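Local coordinates for superoxide dismutase 1 (Perkinsus marinus, PDB 2CW2), which converts superoxide into hydrogen peroxide and oxygen with an iron ion, and so probably protects the cell from radicals, at residues E140-A145 against G153-I158; Q86-K89 against P95-Q98. One frame throughout, in Å; residues are numbered along the deposited sequence.

Interaction 1: E140-A145 against G153-I158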
loop_
_atom_site.group_PDB
_atom_site.type_symbol
_atom_site.label_atom_id
_atom_site.label_comp_id
_atom_site.label_asym_id
_atom_site.label_seq_id
_atom_site.Cartn_x
_atom_site.Cartn_y
_atom_site.Cartn_z
ATOM N N GLU A 140 1.619 -14.813 -18.183
ATOM C CA GLU A 140 0.916 -13.596 -18.619
ATOM C C GLU A 140 -0.201 -13.187 -17.634
ATOM O O GLU A 140 -0.305 -12.008 -17.264
ATOM C CB GLU A 140 0.333 -13.816 -20.017
ATOM C CG GLU A 140 -0.092 -12.565 -20.778
ATOM C CD GLU A 140 -0.436 -12.885 -22.227
ATOM O OE1 GLU A 140 -0.161 -12.048 -23.134
ATOM O OE2 GLU A 140 -0.959 -13.994 -22.464
ATOM N N ASP A 141 -1.033 -14.152 -17.255
ATOM C CA ASP A 141 -2.195 -13.936 -16.383
ATOM C C ASP A 141 -1.729 -13.420 -15.020
ATOM O O ASP A 141 -2.224 -12.422 -14.495
ATOM C CB ASP A 141 -2.944 -15.258 -16.111
ATOM C CG ASP A 141 -3.959 -15.637 -17.194
ATOM O OD1 ASP A 141 -3.916 -15.010 -18.263
ATOM O OD2 ASP A 141 -4.837 -16.579 -17.059
ATOM N N PHE A 142 -0.793 -14.153 -14.437
ATOM C CA PHE A 142 -0.324 -13.866 -13.082
ATOM C C PHE A 142 0.363 -12.508 -13.046
ATOM O O PHE A 142 0.136 -11.706 -12.117
ATOM C CB PHE A 142 0.656 -14.968 -12.674
ATOM C CG PHE A 142 0.970 -15.009 -11.194
ATOM C CD1 PHE A 142 2.031 -14.276 -10.669
ATOM C CD2 PHE A 142 0.211 -15.802 -10.344
ATOM C CE1 PHE A 142 2.339 -14.338 -9.301
ATOM C CE2 PHE A 142 0.521 -15.878 -8.957
ATOM C CZ PHE A 142 1.575 -15.141 -8.450
ATOM N N SER A 143 1.214 -12.247 -14.046
ATOM C CA SER A 143 1.887 -10.936 -14.128
ATOM C C SER A 143 0.859 -9.813 -14.209
ATOM O O SER A 143 0.963 -8.791 -13.507
ATOM C CB SER A 143 2.843 -10.871 -15.333
ATOM O OG SER A 143 3.915 -11.796 -15.212
ATOM N N ALA A 144 -0.150 -9.980 -15.068
ATOM C CA ALA A 144 -1.142 -8.917 -15.245
ATOM C C ALA A 144 -1.916 -8.608 -13.956
ATOM O O ALA A 144 -2.157 -7.437 -13.633
ATOM C CB ALA A 144 -2.103 -9.263 -16.366
ATOM N N ALA A 145 -2.307 -9.654 -13.236
ATOM C CA ALA A 145 -2.913 -9.499 -11.910
ATOM C C ALA A 145 -1.995 -8.732 -10.933
ATOM O O ALA A 145 -2.435 -7.795 -10.244
ATOM C CB ALA A 145 -3.274 -10.849 -11.349
ATOM N N GLY A 153 -1.257 -5.174 -1.610
ATOM C CA GLY A 153 -1.887 -6.485 -1.699
ATOM C C GLY A 153 -0.952 -7.594 -2.134
ATOM O O GLY A 153 0.281 -7.427 -2.138
ATOM N N TRP A 154 -1.563 -8.723 -2.483
ATOM C CA TRP A 154 -0.877 -9.979 -2.803
ATOM C C TRP A 154 -1.564 -10.610 -3.998
ATOM O O TRP A 154 -2.796 -10.497 -4.140
ATOM C CB TRP A 154 -1.025 -10.970 -1.628
ATOM C CG TRP A 154 -0.398 -10.485 -0.396
ATOM C CD1 TRP A 154 -0.944 -9.620 0.522
ATOM C CD2 TRP A 154 0.938 -10.742 0.044
ATOM N NE1 TRP A 154 -0.036 -9.357 1.517
ATOM C CE2 TRP A 154 1.129 -10.030 1.247
ATOM C CE3 TRP A 154 2.001 -11.514 -0.453
ATOM C CZ2 TRP A 154 2.337 -10.065 1.956
ATOM C CZ3 TRP A 154 3.189 -11.560 0.267
ATOM C CH2 TRP A 154 3.352 -10.830 1.439
ATOM N N VAL A 155 -0.811 -11.349 -4.807
ATOM C CA VAL A 155 -1.426 -12.199 -5.824
ATOM C C VAL A 155 -1.046 -13.637 -5.479
ATOM O O VAL A 155 0.104 -13.909 -5.120
ATOM C CB VAL A 155 -0.973 -11.833 -7.248
ATOM C CG1 VAL A 155 -1.623 -12.775 -8.283
ATOM C CG2 VAL A 155 -1.315 -10.393 -7.560
ATOM N N TRP A 156 -2.031 -14.531 -5.525
ATOM C CA TRP A 156 -1.846 -15.921 -5.127
ATOM C C TRP A 156 -2.171 -16.856 -6.288
ATOM O O TRP A 156 -3.105 -16.594 -7.054
ATOM C CB TRP A 156 -2.838 -16.259 -4.018
ATOM C CG TRP A 156 -2.693 -15.490 -2.766
ATOM C CD1 TRP A 156 -3.278 -14.280 -2.458
ATOM C CD2 TRP A 156 -1.946 -15.876 -1.615
ATOM N NE1 TRP A 156 -2.916 -13.892 -1.188
ATOM C CE2 TRP A 156 -2.106 -14.857 -0.646
ATOM C CE3 TRP A 156 -1.144 -16.989 -1.297
ATOM C CZ2 TRP A 156 -1.506 -14.917 0.613
ATOM C CZ3 TRP A 156 -0.540 -17.038 -0.046
ATOM C CH2 TRP A 156 -0.717 -16.000 0.882
ATOM N N LEU A 157 -1.389 -17.923 -6.427
ATOM C CA LEU A 157 -1.819 -19.094 -7.185
ATOM C C LEU A 157 -2.339 -20.023 -6.115
ATOM O O LEU A 157 -1.620 -20.320 -5.146
ATOM C CB LEU A 157 -0.647 -19.777 -7.912
ATOM C CG LEU A 157 -1.112 -21.084 -8.592
ATOM C CD1 LEU A 157 -2.148 -20.749 -9.657
ATOM C CD2 LEU A 157 0.051 -21.774 -9.238
ATOM N N ILE A 158 -3.586 -20.454 -6.278
ATOM C CA ILE A 158 -4.268 -21.312 -5.333
ATOM C C ILE A 158 -4.700 -22.627 -5.987
ATOM O O ILE A 158 -4.846 -22.695 -7.188
ATOM C CB ILE A 158 -5.504 -20.519 -4.839
ATOM C CG1 ILE A 158 -5.496 -20.407 -3.347
ATOM C CG2 ILE A 158 -6.802 -20.942 -5.491
ATOM C CD1 ILE A 158 -4.612 -19.309 -2.942
#
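In the C-terminal alpha/beta part of the iron/manganese superoxide dismutase fold, helix 135-148 lies against the central strand 153-159 of a three-stranded antiparallel sheet, and Phe142, Ala145 and Val155 make most of the seam. The chain leaves the helix and returns as the strand after a short connection, so the two segments run nearly antiparallel, at 159°, with axes 9.0 Å apart.

Phe142 carries the helix side. Its CG stands anti to the backbone N (chi1 -166°), which sends the ring from the flank of the helix across to the strand. There CG1 of Val155 sits over one face in a CH-pi contact, 4.0 Å from the centroid of the Phe142 ring and 18° off its normal, displaced toward the rim at CE2. That same CE2 corner runs edge-on into the strand backbone: Leu157 N lies in the ring plane, 3.8 Å from Phe142 CE2, and the CB of Leu157 is a looser neighbour.

Val155 points at the helix and divides its two methyls. While CG1 serves the ring, it also reaches the methyl of Ala145, with Val155 CG1 to Ala145 CB at 4.0 Å; CG2 rests on the backbone beyond, 3.8 Å from Ala145 C. Phe138 and Trp209 meet the Phe142 ring from elsewhere, and Ile186 of strand 181-187 touches it too.

On the strand's other face, Trp156 points away from the helix and its NE1 bonds to Gly173 O. Trp154 NE1 bonds to Gln101 OE1, and the Trp154 ring meets the iron ligand His105 edge-to-face. The strand thus has an apolar helix-facing side and a side turned toward the metal region. Ser143 OG bonds to Trp209 NE1, and between 140-145 and 153-158 the hold is apolar, van der Waals and CH-pi contact.

Interaction 2: Q86-K89 against P95-Q98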
loop_
_atom_site.group_PDB
_atom_site.type_symbol
_atom_site.label_atom_id
_atom_site.label_comp_id
_atom_site.label_asym_id
_atom_site.label_seq_id
_atom_site.Cartn_x
_atom_site.Cartn_y
_atom_site.Cartn_z
ATOM N N GLN A 86 -5.645 -20.404 11.758
ATOM C CA GLN A 86 -6.940 -20.276 12.444
ATOM C C GLN A 86 -7.326 -18.810 12.620
ATOM O O GLN A 86 -8.511 -18.452 12.559
ATOM C CB GLN A 86 -6.926 -21.003 13.793
ATOM C CG GLN A 86 -6.945 -22.515 13.649
ATOM C CD GLN A 86 -6.625 -23.235 14.934
ATOM O OE1 GLN A 86 -5.805 -22.767 15.728
ATOM N NE2 GLN A 86 -7.275 -24.390 15.152
ATOM N N ILE A 87 -6.334 -17.958 12.862
ATOM C CA ILE A 87 -6.615 -16.531 12.984
ATOM C C ILE A 87 -7.030 -15.959 11.615
ATOM O O ILE A 87 -7.930 -15.104 11.503
ATOM C CB ILE A 87 -5.380 -15.769 13.550
ATOM C CG1 ILE A 87 -4.976 -16.325 14.931
ATOM C CG2 ILE A 87 -5.647 -14.279 13.580
ATOM C CD1 ILE A 87 -3.629 -15.774 15.476
ATOM N N ILE A 88 -6.363 -16.420 10.574
ATOM C CA ILE A 88 -6.734 -16.029 9.227
ATOM C C ILE A 88 -8.199 -16.393 8.953
ATOM O O ILE A 88 -8.944 -15.624 8.345
ATOM C CB ILE A 88 -5.758 -16.669 8.204
ATOM C CG1 ILE A 88 -4.387 -15.974 8.300
ATOM C CG2 ILE A 88 -6.311 -16.529 6.811
ATOM C CD1 ILE A 88 -3.199 -16.762 7.689
ATOM N N LYS A 89 -8.625 -17.556 9.434
ATOM C CA LYS A 89 -9.968 -18.035 9.139
ATOM C C LYS A 89 -11.037 -17.378 10.006
ATOM O O LYS A 89 -12.182 -17.250 9.590
ATOM C CB LYS A 89 -10.053 -19.564 9.285
ATOM C CG LYS A 89 -9.291 -20.352 8.214
ATOM C CD LYS A 89 -9.239 -21.853 8.580
ATOM C CE LYS A 89 -8.594 -22.716 7.487
ATOM N NZ LYS A 89 -9.414 -22.764 6.225
ATOM N N PRO A 95 -5.716 -8.047 14.527
ATOM C CA PRO A 95 -5.198 -9.413 14.727
ATOM C C PRO A 95 -5.238 -10.244 13.442
ATOM O O PRO A 95 -4.269 -10.944 13.141
ATOM C CB PRO A 95 -6.152 -10.022 15.761
ATOM C CG PRO A 95 -6.784 -8.877 16.447
ATOM C CD PRO A 95 -6.785 -7.713 15.474
ATOM N N PHE A 96 -6.330 -10.160 12.688
ATOM C CA PHE A 96 -6.365 -10.833 11.406
ATOM C C PHE A 96 -5.254 -10.301 10.510
ATOM O O PHE A 96 -4.536 -11.083 9.861
ATOM C CB PHE A 96 -7.701 -10.621 10.684
ATOM C CG PHE A 96 -7.630 -10.980 9.239
ATOM C CD1 PHE A 96 -7.803 -12.291 8.836
ATOM C CD2 PHE A 96 -7.277 -10.029 8.287
ATOM C CE1 PHE A 96 -7.697 -12.646 7.499
ATOM C CE2 PHE A 96 -7.161 -10.380 6.949
ATOM C CZ PHE A 96 -7.357 -11.697 6.558
ATOM N N ASN A 97 -5.151 -8.975 10.429
ATOM C CA ASN A 97 -4.202 -8.365 9.494
ATOM C C ASN A 97 -2.785 -8.793 9.843
ATOM O O ASN A 97 -1.958 -9.064 8.960
ATOM C CB ASN A 97 -4.309 -6.829 9.496
ATOM C CG ASN A 97 -5.581 -6.316 8.823
ATOM O OD1 ASN A 97 -6.172 -6.983 7.963
ATOM N ND2 ASN A 97 -5.999 -5.101 9.198
ATOM N N GLN A 98 -2.503 -8.881 11.138
ATOM C CA GLN A 98 -1.151 -9.215 11.551
ATOM C C GLN A 98 -0.838 -10.675 11.291
ATOM O O GLN A 98 0.223 -11.001 10.754
ATOM C CB GLN A 98 -0.948 -8.913 13.026
ATOM C CG GLN A 98 -1.205 -7.485 13.369
ATOM C CD GLN A 98 -1.178 -7.285 14.836
ATOM O OE1 GLN A 98 -0.743 -8.167 15.555
ATOM N NE2 GLN A 98 -1.650 -6.154 15.301
#
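Ile87 puts its CG2 methyl against the start of helix 93-110, 3.6 Å from Pro95 O; this branch stands anti to the backbone N, which is what brings it to that oxygen. Elsewhere the side chain touches Ala99, one turn further along the same helix, and Ile79 of helix 77-81. Ile87 O lies near the edge of the Phe96 ring, a loose 3.9 Å from Phe96 CD1.

The contact packs two consecutive helices, 84-90 and 93-110, against each other across the short link that joins them, within the family's alpha-hairpin domain, and helix 93-110 goes on to supply the iron ligand His105. The closest CA atoms across it are those of Ile88 and Phe96, 5.6 Å apart.

Ile88 comes next, and it meets Phe96 mainly through its backbone. Its O lies in the plane of the aromatic ring at the edge, 3.3 Å from Phe96 CE1, so the carbonyl oxygen faces the ring's C-H rim; that oxygen also accepts a hydrogen bond from Arg177 NH1. The CG2 methyl of Ile88 adds a longer apolar touch, 4.2 Å from Phe96 CE1. Arg177 touches the Phe96 side chain as well, and the neighbouring Asn97 packs on Phe150 of the second subunit.

Overall arrangement
The two contacts sit in different halves of the chain, with centres 22 Å apart; their nearest atoms, about 7 Å from each other, do not touch. Interaction 1 is the buried one, joining a helix to the middle strand of the sheet, whereas interaction 2 is only partly buried and joins two successive helices near the second subunit. Each relies on a phenylalanine, used differently: in 140-145 against 153-158 the ring offers a face to a methyl, in 86-89 against 95-98 its edge to carbonyl oxygens. Neither contact touches the iron; they are connected to it indirectly, through the strand's metal-side face in interaction 1 and helix 93-110 in interaction 2.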